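Local coordinates for protein CdiA toxin (Cupriavidus taiwanensis, PDB 5T87) that forms the C-terminal toxin domain of a contact-dependent growth inhibition protein, probably acts as a toxin in target cells, and is bound here by its CdiI immunity protein, at residues E[53-57]-E[58-62]. Residues are numbered along the deposited sequence; the frame is centred on the assembly and turned at random.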
# COMPACT_ATOMS: atom_id res chain seq x y z
N LYS E 53 8.10 10.87 -11.83
CA LYS E 53 7.30 12.05 -11.41
C LYS E 53 6.21 11.71 -10.37
O LYS E 53 5.74 12.61 -9.66
CB LYS E 53 6.67 12.74 -12.64
CG LYS E 53 5.46 12.02 -13.21
CD LYS E 53 5.13 12.40 -14.65
CE LYS E 53 4.13 11.42 -15.27
NZ LYS E 53 2.92 11.16 -14.44
N ASP E 54 5.82 10.44 -10.31
CA ASP E 54 4.86 9.93 -9.30
C ASP E 54 5.46 9.62 -7.91
O ASP E 54 4.72 9.30 -6.98
CB ASP E 54 4.13 8.69 -9.85
CG ASP E 54 3.28 9.00 -11.08
OD1 ASP E 54 3.08 10.19 -11.39
OD2 ASP E 54 2.81 8.05 -11.74
N LEU E 55 6.79 9.71 -7.75
CA LEU E 55 7.42 9.57 -6.43
C LEU E 55 7.41 10.93 -5.75
O LEU E 55 7.42 11.96 -6.43
CB LEU E 55 8.87 9.09 -6.55
CG LEU E 55 9.24 8.05 -7.61
CD1 LEU E 55 10.62 7.50 -7.28
CD2 LEU E 55 8.21 6.94 -7.74
N THR E 56 7.40 10.94 -4.42
CA THR E 56 7.39 12.20 -3.66
C THR E 56 8.82 12.72 -3.53
O THR E 56 9.77 12.04 -3.91
CB THR E 56 6.76 12.08 -2.24
OG1 THR E 56 7.75 11.67 -1.29
CG2 THR E 56 5.57 11.12 -2.20
N SER E 57 8.95 13.94 -2.99
CA SER E 57 10.26 14.52 -2.70
C SER E 57 11.07 13.59 -1.80
O SER E 57 12.19 13.21 -2.15
CB SER E 57 10.12 15.92 -2.07
OG SER E 57 9.40 15.90 -0.84
N ASP E 58 10.47 13.17 -0.69
CA ASP E 58 11.10 12.24 0.27
C ASP E 58 11.63 10.97 -0.41
O ASP E 58 12.74 10.52 -0.09
CB ASP E 58 10.12 11.85 1.39
CG ASP E 58 9.71 13.03 2.27
OD1 ASP E 58 10.12 14.17 1.99
OD2 ASP E 58 8.95 12.80 3.23
N MSE E 59 10.84 10.42 -1.34
CA MSE E 59 11.18 9.18 -2.06
C MSE E 59 12.36 9.40 -2.97
O MSE E 59 13.30 8.60 -2.98
CB MSE E 59 10.01 8.68 -2.92
CG MSE E 59 8.79 8.24 -2.10
SE MSE E 59 7.50 7.13 -3.13
CE MSE E 59 5.88 7.41 -2.03
N GLN E 60 12.32 10.48 -3.73
CA GLN E 60 13.40 10.82 -4.65
C GLN E 60 14.67 11.21 -3.89
O GLN E 60 15.76 10.76 -4.24
CB GLN E 60 12.97 11.94 -5.60
CG GLN E 60 11.85 11.54 -6.54
CD GLN E 60 11.27 12.70 -7.33
OE1 GLN E 60 11.48 13.87 -7.00
NE2 GLN E 60 10.53 12.38 -8.39
N ASN E 61 14.53 12.03 -2.84
CA ASN E 61 15.67 12.42 -1.99
C ASN E 61 16.39 11.18 -1.49
O ASN E 61 17.59 11.03 -1.70
CB ASN E 61 15.21 13.25 -0.78
CG ASN E 61 14.85 14.68 -1.13
OD1 ASN E 61 15.36 15.26 -2.09
ND2 ASN E 61 13.97 15.28 -0.32
N ALA E 62 15.62 10.30 -0.84
CA ALA E 62 16.13 9.04 -0.28
C ALA E 62 16.69 8.07 -1.33
O ALA E 62 17.52 7.22 -0.99
CB ALA E 62 15.04 8.36 0.54
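S57 O takes the N-H of N61 at 2.7 Å, almost in line with its C=O (172° at the oxygen), and one residue earlier T56 O receives Q60 N at 3.0 Å, the amide tilted 19° from the carbonyl plane. Both are i to i+4 bonds that close the first turn of helix 57-64. T56 itself sits just before the helix, and its hydroxyl points into that turn: chi1 of 86° sets OG1 on the side of both the backbone N and the carbonyl carbon, facing M59 N, from which it accepts a weak bond at 3.3 Å. That rotation leaves CG2 beside the backbone N, where it meets M59 CE at 3.7 Å. The selenomethionine chain, extended beyond CG, runs at a slant across the T56 side chain and passes its selenium along the backbone of L55 and T56. L55 CB lies against M59 CB at 3.8 Å and is 3.9 Å from Q60 CG. Both L55 and M59 are buried, lying on R50 of strand 44-50 and reaching F34 and V36 respectively on strand 34-41. The extended Q60 side chain passes T56 O with its CG and carries NE2 back toward the chain before the helix, where it bonds weakly to W52 O. T56 also packs on D107 of the CdiI immunity protein. This is a threonine N-cap, its capping bond weak, starting the helix that follows the last strand of the antiparallel sheet.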